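Local coordinates for protein autotransporter adhesin/invasin TibA (Escherichia coli, PDB 4Q1Q) that mediates adhesion to and invasion of human intestinal epithelial cells, promotes bacterial aggregation through TibA-TibA contacts and enhances biofilm formation, at residues A[176-182]-A[196-202]; A[209-215]-A[228-234]; A[10-16]-A[32-38]; A[242-248]-A[261-267]. One frame throughout, in Å; residues are numbered along the deposited sequence.

Interaction 1 of 4, residues A[176-182]-A[196-202]; sequences GRQFVSS and GMYLYGG. With 289 (D-glycero-alpha-D-manno-heptopyranose), chain P; 289 (D-glycero-alpha-D-manno-heptopyranose), chain Q; 289 (D-glycero-alpha-D-manno-heptopyranose), chain T.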
# COMPACT_ATOMS: atom_id res chain seq x y z
N GLY A 176 -2.26 2.19 -12.41
CA GLY A 176 -1.87 1.86 -11.04
C GLY A 176 -1.07 0.57 -11.04
O GLY A 176 -1.37 -0.31 -11.84
N ARG A 177 -0.05 0.45 -10.20
CA ARG A 177 0.80 -0.74 -10.25
C ARG A 177 1.08 -1.28 -8.87
O ARG A 177 1.39 -0.52 -7.94
CB ARG A 177 2.13 -0.45 -10.96
CG ARG A 177 1.99 -0.23 -12.46
CD ARG A 177 3.32 0.19 -13.07
NE ARG A 177 3.69 1.57 -12.75
CZ ARG A 177 4.90 2.10 -12.95
NH1 ARG A 177 5.89 1.38 -13.43
NH2 ARG A 177 5.13 3.37 -12.64
N GLN A 178 1.06 -2.61 -8.80
CA GLN A 178 1.39 -3.35 -7.61
C GLN A 178 2.58 -4.23 -7.93
O GLN A 178 2.52 -4.94 -8.94
CB GLN A 178 0.19 -4.21 -7.20
CG GLN A 178 0.38 -4.90 -5.86
CD GLN A 178 -0.74 -5.87 -5.51
OE1 GLN A 178 -1.28 -6.57 -6.37
NE2 GLN A 178 -1.14 -5.88 -4.25
N PHE A 179 3.64 -4.13 -7.14
CA PHE A 179 4.81 -4.99 -7.28
C PHE A 179 4.97 -5.93 -6.09
O PHE A 179 5.21 -5.51 -4.96
CB PHE A 179 6.11 -4.21 -7.41
CG PHE A 179 6.08 -3.18 -8.50
CD1 PHE A 179 6.01 -3.57 -9.81
CD2 PHE A 179 6.10 -1.83 -8.19
CE1 PHE A 179 5.99 -2.62 -10.81
CE2 PHE A 179 6.10 -0.89 -9.19
CZ PHE A 179 6.03 -1.28 -10.51
N VAL A 180 4.86 -7.22 -6.37
CA VAL A 180 4.97 -8.18 -5.29
C VAL A 180 6.27 -8.93 -5.53
O VAL A 180 6.44 -9.60 -6.55
CB VAL A 180 3.74 -9.11 -5.23
CG1 VAL A 180 3.73 -9.90 -3.93
CG2 VAL A 180 2.46 -8.31 -5.42
N SER A 181 7.19 -8.77 -4.58
CA SER A 181 8.52 -9.36 -4.65
C SER A 181 8.54 -10.68 -3.90
O SER A 181 7.55 -11.05 -3.27
CB SER A 181 9.55 -8.43 -4.00
OG SER A 181 9.55 -7.17 -4.63
N SER A 182 9.71 -11.31 -3.96
CA SER A 182 9.94 -12.60 -3.31
C SER A 182 9.66 -12.49 -1.82
O SER A 182 10.16 -11.58 -1.18
CB SER A 182 11.37 -13.10 -3.49
OG SER A 182 11.74 -13.07 -4.86
N GLY A 196 -1.90 -2.78 -13.39
CA GLY A 196 -0.86 -3.81 -13.52
C GLY A 196 -0.37 -4.39 -12.21
O GLY A 196 0.13 -3.68 -11.35
N MSE A 197 -0.50 -5.71 -12.05
CA MSE A 197 0.07 -6.39 -10.90
C MSE A 197 1.25 -7.18 -11.38
O MSE A 197 1.11 -7.98 -12.30
CB MSE A 197 -1.01 -7.32 -10.32
CG MSE A 197 -0.70 -7.88 -8.93
SE MSE A 197 -1.93 -9.38 -8.51
CE MSE A 197 -1.50 -9.56 -6.60
N TYR A 198 2.41 -7.04 -10.74
CA TYR A 198 3.61 -7.75 -11.19
C TYR A 198 4.12 -8.69 -10.11
O TYR A 198 4.44 -8.26 -9.01
CB TYR A 198 4.75 -6.79 -11.57
CG TYR A 198 4.48 -5.85 -12.72
CD1 TYR A 198 3.57 -4.80 -12.59
CD2 TYR A 198 5.14 -5.97 -13.94
CE1 TYR A 198 3.31 -3.92 -13.63
CE2 TYR A 198 4.87 -5.11 -15.00
CZ TYR A 198 3.96 -4.09 -14.83
OH TYR A 198 3.64 -3.23 -15.85
N LEU A 199 4.22 -9.97 -10.42
CA LEU A 199 4.73 -10.92 -9.44
C LEU A 199 6.21 -11.15 -9.74
O LEU A 199 6.56 -11.93 -10.63
CB LEU A 199 3.90 -12.20 -9.48
CG LEU A 199 2.38 -12.03 -9.33
CD1 LEU A 199 1.71 -13.39 -9.17
CD2 LEU A 199 2.02 -11.14 -8.15
N TYR A 200 7.07 -10.42 -9.04
CA TYR A 200 8.51 -10.48 -9.26
C TYR A 200 9.11 -11.44 -8.25
O TYR A 200 9.88 -11.06 -7.38
CB TYR A 200 9.17 -9.12 -9.07
CG TYR A 200 8.90 -8.11 -10.15
CD1 TYR A 200 8.85 -8.48 -11.49
CD2 TYR A 200 8.77 -6.77 -9.83
CE1 TYR A 200 8.64 -7.53 -12.47
CE2 TYR A 200 8.57 -5.81 -10.80
CZ TYR A 200 8.52 -6.20 -12.12
OH TYR A 200 8.31 -5.26 -13.10
N GLY A 201 8.65 -12.68 -8.34
CA GLY A 201 8.95 -13.65 -7.32
C GLY A 201 7.90 -13.78 -6.24
O GLY A 201 8.02 -14.70 -5.44
N GLY A 202 6.90 -12.91 -6.20
CA GLY A 202 5.97 -12.96 -5.06
C GLY A 202 4.76 -13.83 -5.36
O GLY A 202 4.61 -14.34 -6.47
O7 289 P . 12.89 -8.51 -7.85
C7 289 P . 13.97 -7.78 -7.27
C6 289 P . 13.49 -7.23 -5.93
O6 289 P . 14.41 -6.21 -5.50
C5 289 P . 12.04 -6.75 -5.96
O5 289 P . 11.73 -6.62 -4.58
C1 289 P . 10.38 -6.22 -4.32
C2 289 P . 10.27 -4.78 -4.81
O2 289 P . 11.29 -3.93 -4.29
C3 289 P . 10.39 -4.83 -6.32
O3 289 P . 10.30 -3.50 -6.83
C4 289 P . 11.71 -5.46 -6.72
O4 289 P . 11.51 -5.68 -8.12
O7 289 Q . 13.91 -17.30 -2.80
C7 289 Q . 14.44 -16.02 -3.17
C6 289 Q . 14.63 -15.97 -4.68
O6 289 Q . 14.77 -17.31 -5.16
C5 289 Q . 13.46 -15.26 -5.35
O5 289 Q . 13.70 -13.89 -5.03
C1 289 Q . 12.82 -12.90 -5.57
C2 289 Q . 12.97 -12.97 -7.08
O2 289 Q . 14.31 -12.60 -7.42
C3 289 Q . 12.58 -14.38 -7.53
O3 289 Q . 12.71 -14.50 -8.95
C4 289 Q . 13.41 -15.47 -6.87
O4 289 Q . 12.86 -16.72 -7.31
O7 289 T . 13.23 -11.00 -14.15
C7 289 T . 11.81 -11.04 -13.95
C6 289 T . 11.22 -9.80 -14.61
O6 289 T . 12.20 -9.17 -15.43
C5 289 T . 10.00 -10.13 -15.45
O5 289 T . 8.96 -9.62 -14.62
C1 289 T . 7.69 -10.12 -14.99
C2 289 T . 7.39 -9.54 -16.35
O2 289 T . 7.22 -8.12 -16.19
C3 289 T . 8.49 -9.89 -17.35
O3 289 T . 8.22 -9.28 -18.62
C4 289 T . 9.84 -9.47 -16.82
O4 289 T . 10.80 -9.89 -17.80

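Interaction 2 of 4, residues A[209-215]-A[228-234]; sequences IYNGGRQ and VYSGGRQ. With 289 (D-glycero-alpha-D-manno-heptopyranose), chain B.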
# COMPACT_ATOMS: atom_id res chain seq x y z
N ILE A 209 -9.28 -10.20 -12.47
CA ILE A 209 -8.78 -9.33 -13.53
C ILE A 209 -9.91 -8.94 -14.50
O ILE A 209 -10.39 -9.75 -15.29
CB ILE A 209 -7.62 -10.01 -14.29
CG1 ILE A 209 -6.67 -10.71 -13.31
CG2 ILE A 209 -6.87 -8.98 -15.13
CD1 ILE A 209 -5.48 -11.40 -13.95
N TYR A 210 -10.34 -7.69 -14.42
CA TYR A 210 -11.45 -7.19 -15.23
C TYR A 210 -10.88 -6.56 -16.50
O TYR A 210 -9.68 -6.32 -16.62
CB TYR A 210 -12.31 -6.18 -14.45
CG TYR A 210 -12.94 -6.74 -13.18
CD1 TYR A 210 -14.11 -7.50 -13.21
CD2 TYR A 210 -12.34 -6.55 -11.95
CE1 TYR A 210 -14.66 -8.03 -12.06
CE2 TYR A 210 -12.89 -7.07 -10.79
CZ TYR A 210 -14.05 -7.81 -10.84
OH TYR A 210 -14.54 -8.29 -9.65
N ASN A 211 -11.78 -6.31 -17.45
CA ASN A 211 -11.42 -5.73 -18.74
C ASN A 211 -10.30 -4.70 -18.65
O ASN A 211 -10.39 -3.77 -17.87
CB ASN A 211 -12.63 -5.04 -19.37
CG ASN A 211 -12.33 -4.54 -20.77
OD1 ASN A 211 -11.84 -5.30 -21.60
ND2 ASN A 211 -12.62 -3.27 -21.04
N GLY A 212 -9.26 -4.86 -19.47
CA GLY A 212 -8.17 -3.89 -19.51
C GLY A 212 -7.12 -4.08 -18.43
O GLY A 212 -6.09 -3.40 -18.45
N GLY A 213 -7.38 -4.95 -17.47
CA GLY A 213 -6.42 -5.13 -16.36
C GLY A 213 -5.44 -6.24 -16.68
O GLY A 213 -5.74 -7.12 -17.49
N ARG A 214 -4.25 -6.21 -16.08
CA ARG A 214 -3.25 -7.24 -16.39
C ARG A 214 -2.49 -7.72 -15.16
O ARG A 214 -2.10 -6.93 -14.30
CB ARG A 214 -2.26 -6.72 -17.44
CG ARG A 214 -2.71 -6.73 -18.89
CD ARG A 214 -3.47 -5.48 -19.31
NE ARG A 214 -3.89 -5.48 -20.72
CZ ARG A 214 -5.03 -5.97 -21.20
NH1 ARG A 214 -5.91 -6.60 -20.42
NH2 ARG A 214 -5.28 -5.88 -22.50
N GLN A 215 -2.26 -9.03 -15.09
CA GLN A 215 -1.35 -9.59 -14.11
C GLN A 215 -0.19 -10.20 -14.88
O GLN A 215 -0.40 -10.96 -15.82
CB GLN A 215 -2.02 -10.68 -13.27
CG GLN A 215 -1.14 -11.29 -12.19
CD GLN A 215 -1.85 -12.45 -11.52
OE1 GLN A 215 -2.06 -13.50 -12.13
NE2 GLN A 215 -2.20 -12.28 -10.24
N VAL A 228 -10.17 -14.42 -14.71
CA VAL A 228 -9.91 -13.50 -15.81
C VAL A 228 -11.24 -13.22 -16.53
O VAL A 228 -11.81 -14.06 -17.24
CB VAL A 228 -8.84 -14.02 -16.79
CG1 VAL A 228 -8.34 -12.87 -17.66
CG2 VAL A 228 -7.67 -14.66 -16.06
N TYR A 229 -11.74 -12.01 -16.30
CA TYR A 229 -13.02 -11.59 -16.84
C TYR A 229 -12.72 -11.05 -18.23
O TYR A 229 -11.58 -10.73 -18.57
CB TYR A 229 -13.72 -10.54 -15.98
CG TYR A 229 -14.17 -11.04 -14.62
CD1 TYR A 229 -15.25 -11.91 -14.48
CD2 TYR A 229 -13.50 -10.64 -13.46
CE1 TYR A 229 -15.63 -12.39 -13.24
CE2 TYR A 229 -13.88 -11.10 -12.22
CZ TYR A 229 -14.94 -11.97 -12.11
OH TYR A 229 -15.30 -12.41 -10.85
N SER A 230 -13.78 -10.96 -19.02
CA SER A 230 -13.69 -10.44 -20.38
C SER A 230 -12.79 -9.21 -20.48
O SER A 230 -12.95 -8.25 -19.74
CB SER A 230 -15.10 -10.13 -20.87
OG SER A 230 -15.17 -9.92 -22.27
N GLY A 231 -11.82 -9.24 -21.40
CA GLY A 231 -10.84 -8.17 -21.57
C GLY A 231 -9.65 -8.23 -20.62
O GLY A 231 -8.74 -7.39 -20.71
N GLY A 232 -9.67 -9.18 -19.68
CA GLY A 232 -8.56 -9.35 -18.75
C GLY A 232 -7.50 -10.27 -19.33
O GLY A 232 -7.79 -11.12 -20.16
N ARG A 233 -6.28 -10.16 -18.81
CA ARG A 233 -5.21 -11.07 -19.21
C ARG A 233 -4.33 -11.39 -18.02
O ARG A 233 -3.82 -10.48 -17.38
CB ARG A 233 -4.33 -10.45 -20.30
CG ARG A 233 -3.35 -11.45 -20.89
CD ARG A 233 -2.68 -11.01 -22.18
NE ARG A 233 -1.88 -9.82 -21.92
CZ ARG A 233 -2.03 -8.65 -22.52
NH1 ARG A 233 -2.94 -8.48 -23.48
NH2 ARG A 233 -1.24 -7.64 -22.17
N GLN A 234 -4.11 -12.67 -17.77
CA GLN A 234 -3.00 -13.13 -16.96
C GLN A 234 -1.86 -13.47 -17.91
O GLN A 234 -2.04 -14.32 -18.78
CB GLN A 234 -3.42 -14.41 -16.24
CG GLN A 234 -2.42 -14.98 -15.27
CD GLN A 234 -3.05 -16.09 -14.45
OE1 GLN A 234 -3.56 -17.06 -15.00
NE2 GLN A 234 -3.07 -15.94 -13.14
O7 289 B . -16.03 -4.17 -22.74
C7 289 B . -16.15 -4.61 -21.38
C6 289 B . -15.85 -6.08 -21.08
O6 289 B . -16.96 -6.63 -20.36
C5 289 B . -15.51 -7.06 -22.21
O5 289 B . -16.56 -8.04 -22.33
C1 289 B . -16.04 -9.21 -22.96
C2 289 B . -15.68 -8.99 -24.43
O2 289 B . -16.81 -8.94 -25.32
C3 289 B . -14.79 -7.74 -24.52
O3 289 B . -14.68 -7.29 -25.87
C4 289 B . -15.25 -6.59 -23.64
O4 289 B . -14.17 -5.66 -23.67

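Interaction 3 of 4, residues A[10-16]-A[32-38]; sequences AAYDNQT and DTAKNTT. With 289 (D-glycero-alpha-D-manno-heptopyranose), chain C.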
# COMPACT_ATOMS: atom_id res chain seq x y z
N ALA A 10 -4.28 20.62 29.52
CA ALA A 10 -3.66 21.33 28.40
C ALA A 10 -4.37 21.13 27.07
O ALA A 10 -5.01 20.11 26.84
CB ALA A 10 -2.19 20.94 28.27
N ALA A 11 -4.23 22.12 26.19
CA ALA A 11 -4.92 22.14 24.91
C ALA A 11 -4.48 23.34 24.08
O ALA A 11 -4.85 24.47 24.40
CB ALA A 11 -6.42 22.18 25.12
N TYR A 12 -3.75 23.10 22.99
CA TYR A 12 -3.07 24.16 22.23
C TYR A 12 -3.71 24.43 20.87
O TYR A 12 -4.42 23.58 20.34
CB TYR A 12 -1.61 23.77 21.98
CG TYR A 12 -0.83 23.38 23.21
CD1 TYR A 12 -0.84 22.07 23.69
CD2 TYR A 12 -0.07 24.32 23.89
CE1 TYR A 12 -0.11 21.71 24.81
CE2 TYR A 12 0.65 23.98 25.02
CZ TYR A 12 0.63 22.67 25.47
OH TYR A 12 1.36 22.33 26.59
N ASP A 13 -3.42 25.59 20.29
CA ASP A 13 -3.99 25.92 18.99
C ASP A 13 -3.09 26.85 18.17
O ASP A 13 -2.49 27.78 18.69
CB ASP A 13 -5.38 26.55 19.16
CG ASP A 13 -6.06 26.84 17.83
OD1 ASP A 13 -6.32 25.90 17.04
OD2 ASP A 13 -6.34 28.03 17.56
N ASN A 14 -3.02 26.60 16.87
CA ASN A 14 -2.19 27.40 15.97
C ASN A 14 -0.79 27.69 16.52
O ASN A 14 -0.17 28.69 16.16
CB ASN A 14 -2.94 28.68 15.58
CG ASN A 14 -4.16 28.39 14.74
OD1 ASN A 14 -4.72 27.29 14.81
ND2 ASN A 14 -4.57 29.34 13.91
N GLN A 15 -0.31 26.80 17.39
CA GLN A 15 1.07 26.78 17.84
C GLN A 15 1.97 26.30 16.71
O GLN A 15 1.66 25.32 16.03
CB GLN A 15 1.23 25.85 19.04
CG GLN A 15 0.77 26.41 20.38
CD GLN A 15 1.85 27.22 21.07
OE1 GLN A 15 2.43 28.13 20.47
NE2 GLN A 15 2.16 26.88 22.31
N THR A 16 3.07 27.02 16.49
CA THR A 16 4.14 26.58 15.61
C THR A 16 5.32 26.25 16.51
O THR A 16 5.57 26.95 17.50
CB THR A 16 4.57 27.66 14.59
OG1 THR A 16 3.50 27.96 13.68
CG2 THR A 16 5.73 27.20 13.74
N ASP A 32 -5.24 15.75 26.77
CA ASP A 32 -4.65 16.89 26.08
C ASP A 32 -5.09 16.94 24.62
O ASP A 32 -5.51 15.94 24.02
CB ASP A 32 -3.12 16.85 26.19
CG ASP A 32 -2.62 17.09 27.61
OD1 ASP A 32 -3.28 17.84 28.36
OD2 ASP A 32 -1.54 16.55 27.96
N THR A 33 -4.96 18.14 24.06
CA THR A 33 -5.43 18.45 22.72
C THR A 33 -4.48 19.39 22.01
O THR A 33 -3.91 20.31 22.61
CB THR A 33 -6.82 19.11 22.80
OG1 THR A 33 -7.79 18.06 22.83
CG2 THR A 33 -7.10 20.03 21.61
N ALA A 34 -4.34 19.21 20.71
CA ALA A 34 -3.52 20.11 19.91
C ALA A 34 -4.18 20.24 18.54
O ALA A 34 -4.58 19.24 17.96
CB ALA A 34 -2.10 19.59 19.80
N LYS A 35 -4.34 21.47 18.07
CA LYS A 35 -5.01 21.72 16.80
C LYS A 35 -4.21 22.70 15.96
O LYS A 35 -3.57 23.62 16.49
CB LYS A 35 -6.45 22.20 17.04
CG LYS A 35 -7.27 21.23 17.87
CD LYS A 35 -8.63 21.77 18.29
CE LYS A 35 -9.59 21.91 17.11
NZ LYS A 35 -9.86 20.62 16.42
N ASN A 36 -4.24 22.48 14.65
CA ASN A 36 -3.51 23.29 13.67
C ASN A 36 -2.08 23.60 14.09
O ASN A 36 -1.59 24.70 13.85
CB ASN A 36 -4.25 24.61 13.38
CG ASN A 36 -5.18 24.54 12.18
OD1 ASN A 36 -4.98 23.76 11.25
ND2 ASN A 36 -6.19 25.40 12.19
N THR A 37 -1.41 22.64 14.72
CA THR A 37 0.01 22.78 15.02
C THR A 37 0.83 22.71 13.74
O THR A 37 0.50 21.99 12.80
CB THR A 37 0.50 21.67 15.95
OG1 THR A 37 -0.42 21.49 17.03
CG2 THR A 37 1.87 22.02 16.49
N THR A 38 1.90 23.51 13.68
CA THR A 38 2.83 23.46 12.57
C THR A 38 4.18 23.04 13.14
O THR A 38 4.71 23.77 13.97
CB THR A 38 2.94 24.82 11.85
OG1 THR A 38 1.65 25.25 11.41
CG2 THR A 38 3.86 24.73 10.64
O7 289 C . -5.59 24.37 7.04
C7 289 C . -5.72 23.15 7.79
C6 289 C . -6.72 23.29 8.94
O6 289 C . -7.84 24.08 8.53
C5 289 C . -7.23 21.94 9.46
O5 289 C . -7.56 22.09 10.84
C1 289 C . -7.95 20.86 11.46
C2 289 C . -9.22 20.25 10.88
O2 289 C . -10.40 20.97 11.26
C3 289 C . -9.07 20.18 9.36
O3 289 C . -10.36 19.93 8.79
C4 289 C . -8.47 21.43 8.73
O4 289 C . -8.12 21.11 7.38

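Interaction 4 of 4, residues A[242-248]-A[261-267]; sequences VTETTIT and ASKVIQN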
# COMPACT_ATOMS: atom_id res chain seq x y z
N VAL A 242 1.20 -20.41 -12.52
CA VAL A 242 -0.14 -20.08 -12.04
C VAL A 242 -0.96 -21.36 -11.90
O VAL A 242 -0.71 -22.35 -12.58
CB VAL A 242 -0.85 -19.04 -12.92
CG1 VAL A 242 0.04 -17.82 -13.09
CG2 VAL A 242 -1.20 -19.57 -14.30
N THR A 243 -1.90 -21.31 -10.97
CA THR A 243 -2.79 -22.44 -10.74
C THR A 243 -4.21 -21.97 -10.42
O THR A 243 -4.45 -20.88 -9.90
CB THR A 243 -2.23 -23.41 -9.69
OG1 THR A 243 -3.01 -24.62 -9.77
CG2 THR A 243 -2.30 -22.82 -8.31
N GLU A 244 -5.17 -22.77 -10.86
CA GLU A 244 -6.58 -22.49 -10.60
C GLU A 244 -6.87 -21.12 -11.18
O GLU A 244 -7.22 -20.19 -10.46
CB GLU A 244 -6.92 -22.52 -9.10
CG GLU A 244 -6.66 -23.85 -8.40
CD GLU A 244 -6.90 -23.76 -6.90
OE1 GLU A 244 -6.16 -24.43 -6.14
OE2 GLU A 244 -7.79 -22.99 -6.47
N THR A 245 -6.68 -21.00 -12.48
CA THR A 245 -7.10 -19.82 -13.21
C THR A 245 -8.39 -20.22 -13.93
O THR A 245 -8.47 -21.24 -14.62
CB THR A 245 -6.04 -19.39 -14.23
OG1 THR A 245 -4.84 -19.07 -13.54
CG2 THR A 245 -6.48 -18.16 -14.99
N THR A 246 -9.37 -19.33 -13.86
CA THR A 246 -10.54 -19.49 -14.70
C THR A 246 -10.53 -18.34 -15.72
O THR A 246 -10.31 -17.17 -15.39
CB THR A 246 -11.84 -19.57 -13.86
OG1 THR A 246 -12.88 -20.14 -14.67
CG2 THR A 246 -12.28 -18.21 -13.40
N ILE A 247 -10.71 -18.71 -16.98
CA ILE A 247 -10.73 -17.73 -18.06
C ILE A 247 -12.14 -17.71 -18.62
O ILE A 247 -12.60 -18.67 -19.25
CB ILE A 247 -9.75 -18.04 -19.22
CG1 ILE A 247 -8.37 -18.40 -18.67
CG2 ILE A 247 -9.64 -16.86 -20.18
CD1 ILE A 247 -8.11 -19.88 -18.56
N THR A 248 -12.78 -16.57 -18.39
CA THR A 248 -14.15 -16.34 -18.79
C THR A 248 -14.12 -15.89 -20.24
O THR A 248 -13.14 -15.33 -20.75
CB THR A 248 -14.83 -15.26 -17.94
OG1 THR A 248 -14.29 -13.96 -18.26
CG2 THR A 248 -14.68 -15.57 -16.44
N ALA A 261 1.14 -23.16 -16.25
CA ALA A 261 -0.20 -22.99 -15.71
C ALA A 261 -0.76 -24.37 -15.43
O ALA A 261 -0.48 -25.33 -16.16
CB ALA A 261 -1.10 -22.25 -16.69
N SER A 262 -1.52 -24.49 -14.36
CA SER A 262 -2.19 -25.76 -14.09
C SER A 262 -3.55 -25.46 -13.48
O SER A 262 -3.86 -24.33 -13.12
CB SER A 262 -1.31 -26.64 -13.21
OG SER A 262 -1.04 -25.99 -11.98
N LYS A 263 -4.39 -26.49 -13.46
CA LYS A 263 -5.76 -26.36 -13.02
C LYS A 263 -6.41 -25.17 -13.69
O LYS A 263 -7.03 -24.33 -13.04
CB LYS A 263 -5.85 -26.24 -11.49
CG LYS A 263 -5.29 -27.46 -10.80
CD LYS A 263 -5.90 -27.64 -9.41
CE LYS A 263 -5.43 -28.92 -8.76
NZ LYS A 263 -3.96 -28.87 -8.53
N VAL A 264 -6.33 -25.16 -15.01
CA VAL A 264 -6.95 -24.11 -15.79
C VAL A 264 -8.39 -24.44 -16.13
O VAL A 264 -8.67 -25.51 -16.64
CB VAL A 264 -6.18 -23.83 -17.10
CG1 VAL A 264 -6.96 -22.84 -17.94
CG2 VAL A 264 -4.80 -23.27 -16.79
N ILE A 265 -9.27 -23.47 -15.91
CA ILE A 265 -10.68 -23.62 -16.25
C ILE A 265 -10.90 -22.66 -17.41
O ILE A 265 -10.95 -21.45 -17.25
CB ILE A 265 -11.65 -23.30 -15.09
CG1 ILE A 265 -11.34 -24.17 -13.87
CG2 ILE A 265 -13.10 -23.54 -15.52
CD1 ILE A 265 -11.91 -23.64 -12.56
N GLN A 266 -11.06 -23.26 -18.58
CA GLN A 266 -11.22 -22.46 -19.79
C GLN A 266 -12.67 -22.48 -20.21
O GLN A 266 -13.10 -23.45 -20.82
CB GLN A 266 -10.38 -23.05 -20.91
CG GLN A 266 -10.53 -22.24 -22.19
CD GLN A 266 -9.43 -22.50 -23.18
OE1 GLN A 266 -8.87 -23.60 -23.23
NE2 GLN A 266 -9.18 -21.51 -24.03
N ASN A 267 -13.42 -21.42 -19.90
CA ASN A 267 -14.76 -21.28 -20.44
C ASN A 267 -14.77 -21.04 -21.95
O ASN A 267 -13.78 -20.61 -22.55
CB ASN A 267 -15.50 -20.09 -19.82
CG ASN A 267 -15.73 -20.21 -18.33
OD1 ASN A 267 -15.59 -21.27 -17.71
ND2 ASN A 267 -16.04 -19.07 -17.74

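Interaction 1 of 4, residues A[176-182]-A[196-202]
The rings of F179, Y198 and Y200 form a triangular aromatic cluster on one face of two parallel strands, and F179 meets the other two differently. Toward Y200 the planes are almost parallel, 8° apart, but the rings are slid past each other and barely overlap, touching through F179 CD1 and Y200 CE2 at 3.5 Å. Toward Y198 the planes are inclined at 45°, and F179 CE1 approaches Y198 CD1 to 3.7 Å. Beneath the rings, each amide of Q178, V180, Y198 and Y200 finds a carbonyl on the other strand; the shortest of these bonds, Y200 N to V180 O, measures 2.7 Å. On the inward face Q178 and selenomethionine M197 run alongside one another. The Q178 chain is drawn out straight, with CG trans to the backbone N (chi1 -173°), which sets OE1 beside M197 CG at 2.9 Å. Its amide nitrogen instead bonds Q159 OE1, one coil back. Next along this face, V180 CB packs on L199 CD2 at 4.0 Å. At the end of 176-182, S181 OG and S182 OG are each covalently joined to a heptose C1. Y200 touches two sugars, the ring oxygen O5 of one lying at its edge, near CE1. In-register rows of like residues on parallel strands are the mark of a parallel beta-helix; the heptosylated serines belong to this autotransporter adhesin.

Interaction 2 of 4, residues A[209-215]-A[228-234]
I209 and Q215 face the interior and form the close-fitting part of this contact with V228 and Q234. I209 O receives Y229 N at 2.8 Å, and I209 CG2 rests over the backbone of G232 and R233. The amides of Q215 and Q234 lie nearly coplanar, so that Q234 NE2 gives a nearly straight bond to Q215 OE1 (2.8 Å), while Q234 OE1 accepts from T245 on the next coil. Two type II turns nest here, one per coil. G231 O takes two donors: G212 N from above the carbonyl plane, and R214 NH1 within that plane at 3.0 Å. R214 NH1 also reaches G213 O, so this one nitrogen bridges the two turns, aided by a bend at chi2 (87°).

Toward solvent lie the partly exposed arginines. The R233 guanidinium sits over one face of that of R214, offset toward the rim, planes 49° apart. S230 OG carries a heptose whose O4 gives only a weak bond to N211 OD1 (3.1 Å). The near-parallel Y210 and Y229 rings barely overlap, their exact spacing doubtful. The chemistry implies a pair of turns held by polar groups: amide pairing inside, and outside two like charges whose mutual cost is probably eased by solvent and by the carbonyls gripping R214.

Interaction 3 of 4, residues A[10-16]-A[32-38]
Y12 N reaches T33 O at 2.8 Å, the shortest of the backbone bonds. K35 N then returns to Y12 O, and N14 N to K35 O, giving the alternating pattern of parallel strands. Past a corner at N14 and N36, both with left-handed backbone angles, the pairing resumes as T38 N bonds Q15 O at 3.0 Å, within the carbonyl plane. Near the chain start the bonds slacken: T33 N to A10 O is weak, and so is A10 N to D32 OD1. The other carboxylate oxygen, D32 OD2, has a firmer partner in S29 N.

A second group consists of CA-H...O contacts, such as A11 CA to T33 O at 3.1 Å, several of which converge on carbonyls that already accept an amide, as T33 O does from Y12 N.

Side chains contribute mostly by lying alongside their counterparts. A11 CB meets T33 CB at 3.9 Å, and T16 OG1 sits beside T38 CB at 3.7 Å. D13, whose CG stands opposite its own N (chi1 -177°), swings OD1 over K35 CB, but the lysine folds outward and its NZ remains 6.4 Å from that oxygen. At the corner a heptose lies next to N36.

Since the charged ends do not meet and the apolar contacts are small, cohesion between these N-terminal coils comes chiefly from main-chain bonds, which tolerate an exposed, polar surface.

Interaction 4 of 4, residues A[242-248]-A[261-267]
At one corner of a parallel beta-helix, E244 and K263 occupy equivalent places on successive coils, both with left-handed backbone angles (phi 58° and 48°), so the two chains turn together from one face to the next. Before the corner S262 N bonds V242 O, and E244 N bonds S262 O at 3.0 Å. At the bend T245 N makes a weak bond to K263 O; regular pairing then returns with I265 N to T245 O, at 2.7 Å and nearly straight. Outside, the E244 and K263 side chains travel side by side, CG of E244 lying 4.0 Å from CB of K263, without their charges meeting.

The inward face is largely aliphatic here, though T245 also turns in and its OG1 bonds Q234 OE1. V242 CG2 covers A261 CB at 3.6 Å, and I247 CD1 lies against V264 CG1, at a modelled spacing that is doubtful. On the outer face T246 OG1 lies over I265 CB at 3.4 Å and also gives a weak bond to I265 O, the carbonyl already held by I247 N. The last bond, N267 N to I247 O, spans 2.9 Å, and the asparagine amide lies along T248. Aliphatic groups turned inward, T243, T246 and the corner residues E244 and K263 turned outward, and corners in exact register fit the stacked coils of an autotransporter passenger beta-helix.

All four contacts join one coil of the solenoid to the next, and they differ chiefly in where along it they fall. Interactions 1, 2 and 4 cluster toward the C-terminal end: 1 and 2 have centres about 16 Å apart and share neighbouring strands, M197 N probably bonding R214 O (3.0 Å), while 2 and 4 have centres about 13 Å apart and meet where T248 OG1 probably bonds V228 O (2.7 Å). Interaction 3 is remote, its centre about 57 Å from that of interaction 4. Heptoses are covalently carried by interactions 1 and 2, border interaction 3, and lie about 5 Å from the T243 side chain in interaction 4.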